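Local coordinates for protein transcription termination factor FttA (Methanosarcina mazei, PDB 2XR1) that probably terminates archaeal transcription as a zinc-dependent ribonuclease that cuts nascent RNA at the exit channel of RNA polymerase and then degrades it from the 5' end, at residues T147-M155 with T272-Q280. Sequence-based numbering, arbitrary orientation.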
loop_
_atom_site.group_PDB
_atom_site.type_symbol
_atom_site.label_atom_id
_atom_site.label_comp_id
_atom_site.label_asym_id
_atom_site.label_seq_id
_atom_site.Cartn_x
_atom_site.Cartn_y
_atom_site.Cartn_z
ATOM N N THR B 147 -39.835 1.125 -2.555
ATOM C CA THR B 147 -38.512 1.593 -2.154
ATOM C C THR B 147 -38.250 3.006 -2.642
ATOM O O THR B 147 -37.789 3.848 -1.895
ATOM C CB THR B 147 -37.430 0.696 -2.720
ATOM O OG1 THR B 147 -37.834 -0.667 -2.556
ATOM C CG2 THR B 147 -36.054 0.970 -2.050
ATOM N N VAL B 148 -38.544 3.266 -3.903
ATOM C CA VAL B 148 -38.343 4.597 -4.449
ATOM C C VAL B 148 -39.089 5.645 -3.649
ATOM O O VAL B 148 -38.537 6.701 -3.394
ATOM C CB VAL B 148 -38.776 4.697 -5.935
ATOM C CG1 VAL B 148 -38.929 6.156 -6.355
ATOM C CG2 VAL B 148 -37.783 3.987 -6.809
ATOM N N LYS B 149 -40.326 5.336 -3.259
ATOM C CA LYS B 149 -41.149 6.234 -2.459
ATOM C C LYS B 149 -40.602 6.417 -1.043
ATOM O O LYS B 149 -40.580 7.538 -0.550
ATOM C CB LYS B 149 -42.630 5.764 -2.490
ATOM C CG LYS B 149 -43.497 6.024 -1.265
ATOM C CD LYS B 149 -44.927 5.493 -1.490
ATOM C CE LYS B 149 -45.558 4.816 -0.240
ATOM N NZ LYS B 149 -46.021 5.792 0.801
ATOM N N ASN B 150 -40.160 5.340 -0.397
ATOM C CA ASN B 150 -39.610 5.435 0.969
ATOM C C ASN B 150 -38.352 6.294 1.014
ATOM O O ASN B 150 -38.193 7.116 1.932
ATOM C CB ASN B 150 -39.294 4.055 1.547
ATOM C CG ASN B 150 -40.511 3.347 2.064
ATOM O OD1 ASN B 150 -41.284 3.898 2.845
ATOM N ND2 ASN B 150 -40.681 2.108 1.655
ATOM N N ILE B 151 -37.476 6.103 0.020
ATOM C CA ILE B 151 -36.279 6.932 -0.120
ATOM C C ILE B 151 -36.629 8.423 -0.311
ATOM O O ILE B 151 -36.064 9.304 0.339
ATOM C CB ILE B 151 -35.419 6.480 -1.280
ATOM C CG1 ILE B 151 -34.752 5.154 -0.957
ATOM C CG2 ILE B 151 -34.346 7.462 -1.538
ATOM C CD1 ILE B 151 -34.017 4.529 -2.147
ATOM N N ARG B 152 -37.576 8.706 -1.188
ATOM C CA ARG B 152 -37.972 10.091 -1.399
ATOM C C ARG B 152 -38.465 10.754 -0.126
ATOM O O ARG B 152 -38.050 11.855 0.150
ATOM C CB ARG B 152 -39.011 10.189 -2.509
ATOM C CG ARG B 152 -38.385 9.950 -3.865
ATOM C CD ARG B 152 -39.414 9.704 -4.936
ATOM N NE ARG B 152 -38.767 9.534 -6.238
ATOM C CZ ARG B 152 -39.407 9.594 -7.408
ATOM N NH1 ARG B 152 -40.728 9.824 -7.462
ATOM N NH2 ARG B 152 -38.726 9.446 -8.539
ATOM N N GLU B 153 -39.324 10.071 0.636
ATOM C CA GLU B 153 -39.803 10.579 1.929
ATOM C C GLU B 153 -38.672 10.748 2.931
ATOM O O GLU B 153 -38.644 11.723 3.662
ATOM C CB GLU B 153 -40.893 9.663 2.524
ATOM C CG GLU B 153 -42.321 10.110 2.166
ATOM C CD GLU B 153 -43.395 9.206 2.742
ATOM O OE1 GLU B 153 -43.204 7.965 2.714
ATOM O OE2 GLU B 153 -44.426 9.749 3.218
ATOM N N PHE B 154 -37.746 9.793 2.961
ATOM C CA PHE B 154 -36.582 9.842 3.840
ATOM C C PHE B 154 -35.656 11.032 3.528
ATOM O O PHE B 154 -35.115 11.657 4.435
ATOM C CB PHE B 154 -35.814 8.514 3.774
ATOM C CG PHE B 154 -34.515 8.544 4.493
ATOM C CD1 PHE B 154 -34.445 8.176 5.824
ATOM C CD2 PHE B 154 -33.357 8.987 3.850
ATOM C CE1 PHE B 154 -33.237 8.242 6.497
ATOM C CE2 PHE B 154 -32.159 9.069 4.511
ATOM C CZ PHE B 154 -32.086 8.691 5.834
ATOM N N MET B 155 -35.480 11.343 2.255
ATOM C CA MET B 155 -34.703 12.520 1.857
ATOM C C MET B 155 -35.348 13.852 2.272
ATOM O O MET B 155 -34.637 14.752 2.681
ATOM C CB MET B 155 -34.476 12.532 0.356
ATOM C CG MET B 155 -33.613 11.396 -0.136
ATOM S SD MET B 155 -31.841 11.545 0.139
ATOM C CE MET B 155 -31.666 10.838 1.750
ATOM N N THR B 272 -28.649 2.459 -9.208
ATOM C CA THR B 272 -27.818 1.833 -8.223
ATOM C C THR B 272 -28.238 2.273 -6.838
ATOM O O THR B 272 -28.309 1.488 -5.913
ATOM C CB THR B 272 -26.328 2.199 -8.447
ATOM O OG1 THR B 272 -25.923 1.669 -9.700
ATOM C CG2 THR B 272 -25.438 1.645 -7.383
ATOM N N ARG B 273 -28.484 3.555 -6.685
ATOM C CA ARG B 273 -28.797 4.083 -5.391
ATOM C C ARG B 273 -29.988 3.331 -4.822
ATOM O O ARG B 273 -29.951 2.829 -3.706
ATOM C CB ARG B 273 -29.145 5.542 -5.550
ATOM C CG ARG B 273 -28.925 6.334 -4.308
ATOM C CD ARG B 273 -30.176 6.692 -3.642
ATOM N NE ARG B 273 -31.104 7.470 -4.449
ATOM C CZ ARG B 273 -31.324 8.786 -4.315
ATOM N NH1 ARG B 273 -30.614 9.544 -3.455
ATOM N NH2 ARG B 273 -32.260 9.373 -5.061
ATOM N N ASP B 274 -31.037 3.235 -5.624
ATOM C CA ASP B 274 -32.280 2.609 -5.164
ATOM C C ASP B 274 -32.113 1.117 -4.847
ATOM O O ASP B 274 -32.639 0.632 -3.819
ATOM C CB ASP B 274 -33.361 2.814 -6.211
ATOM C CG ASP B 274 -33.755 4.293 -6.378
ATOM O OD1 ASP B 274 -33.390 5.137 -5.509
ATOM O OD2 ASP B 274 -34.463 4.611 -7.377
ATOM N N LEU B 275 -31.356 0.402 -5.705
ATOM C CA LEU B 275 -31.136 -1.024 -5.537
ATOM C C LEU B 275 -30.288 -1.269 -4.313
ATOM O O LEU B 275 -30.603 -2.142 -3.527
ATOM C CB LEU B 275 -30.502 -1.632 -6.776
ATOM C CG LEU B 275 -31.408 -1.625 -8.009
ATOM C CD1 LEU B 275 -30.655 -1.823 -9.351
ATOM C CD2 LEU B 275 -32.520 -2.612 -7.776
ATOM N N MET B 276 -29.252 -0.463 -4.128
ATOM C CA MET B 276 -28.331 -0.590 -3.021
ATOM C C MET B 276 -29.076 -0.521 -1.680
ATOM O O MET B 276 -28.818 -1.310 -0.766
ATOM C CB MET B 276 -27.306 0.536 -3.091
ATOM C CG MET B 276 -26.471 0.725 -1.822
ATOM S SD MET B 276 -25.016 1.778 -2.175
ATOM C CE MET B 276 -25.766 3.417 -2.246
ATOM N N VAL B 277 -29.990 0.437 -1.547
ATOM C CA VAL B 277 -30.766 0.537 -0.316
ATOM C C VAL B 277 -31.618 -0.726 -0.117
ATOM O O VAL B 277 -31.692 -1.288 0.983
ATOM C CB VAL B 277 -31.644 1.830 -0.303
ATOM C CG1 VAL B 277 -32.771 1.756 0.737
ATOM C CG2 VAL B 277 -30.740 3.041 -0.034
ATOM N N LEU B 278 -32.251 -1.166 -1.193
ATOM C CA LEU B 278 -33.110 -2.355 -1.142
ATOM C C LEU B 278 -32.328 -3.567 -0.713
ATOM O O LEU B 278 -32.710 -4.273 0.234
ATOM C CB LEU B 278 -33.702 -2.640 -2.516
ATOM C CG LEU B 278 -34.679 -3.798 -2.553
ATOM C CD1 LEU B 278 -35.882 -3.450 -1.726
ATOM C CD2 LEU B 278 -35.053 -4.102 -3.959
ATOM N N LEU B 279 -31.228 -3.817 -1.414
ATOM C CA LEU B 279 -30.434 -4.994 -1.119
ATOM C C LEU B 279 -29.758 -4.923 0.236
ATOM O O LEU B 279 -29.622 -5.931 0.878
ATOM C CB LEU B 279 -29.378 -5.230 -2.188
ATOM C CG LEU B 279 -29.870 -5.562 -3.588
ATOM C CD1 LEU B 279 -28.665 -5.674 -4.530
ATOM C CD2 LEU B 279 -30.759 -6.813 -3.565
ATOM N N GLN B 280 -29.328 -3.751 0.663
ATOM C CA GLN B 280 -28.680 -3.628 1.954
ATOM C C GLN B 280 -29.644 -3.916 3.098
ATOM O O GLN B 280 -29.349 -4.737 3.978
ATOM C CB GLN B 280 -28.039 -2.252 2.107
ATOM C CG GLN B 280 -26.733 -2.075 1.306
ATOM C CD GLN B 280 -26.142 -0.681 1.416
ATOM O OE1 GLN B 280 -26.697 0.174 2.072
ATOM N NE2 GLN B 280 -25.001 -0.456 0.782
#
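Ile-151 reaches from helix 146-157 into the flank of helix 270-290 of the metallo-beta-lactamase fold. The two helices pack nearly at right angles, 98° between the short segments, with their axes 10.0 Å apart. From CB, which points toward the partner helix, Ile-151 forks. With chi1 at -71°, CG1 lies beside the backbone N, which leaves CG2 anti to that N and over the centre of one face of the Arg-273 guanidinium, 4.3 Å above its plane. The other branch runs through CG1, extended at chi2 172°, and carries CD1 between Val-277, whose CB is 4.0 Å from it, and Asp-274, whose OD1 is 3.5 Å from it. A beta-branched residue suits this place because CG2 covers the guanidinium while the longer arm reaches Val-277 and the side of Asp-274.

Asp-274 is a buried acid beside apolar groups, and its oxygens have polar partners: OD1 takes a weak, bent bond from NE of Arg-273, part of a salt bridge, while OD2 is hydrogen-bonded to His-461. The Arg-273 charge and the His-461 bond probably help to stabilise the carboxylate. Val-148 approaches the same group and suits it by offering a short methyl, CG2, 3.4 Å from Asp-274 OD2. Thr-147 serves two purposes: CG2 is 3.9 Å from the backbone O of Asp-274, while OG1 hydrogen-bonds to Glu-453 in the beta-CASP region, tying the junction to a third part of the chain. Leu-278 is long enough to touch Ile-457 and Met-450 as well as Thr-147, which it crosses at about a right angle, CD1 lying 3.5 Å from Thr-147 OG1.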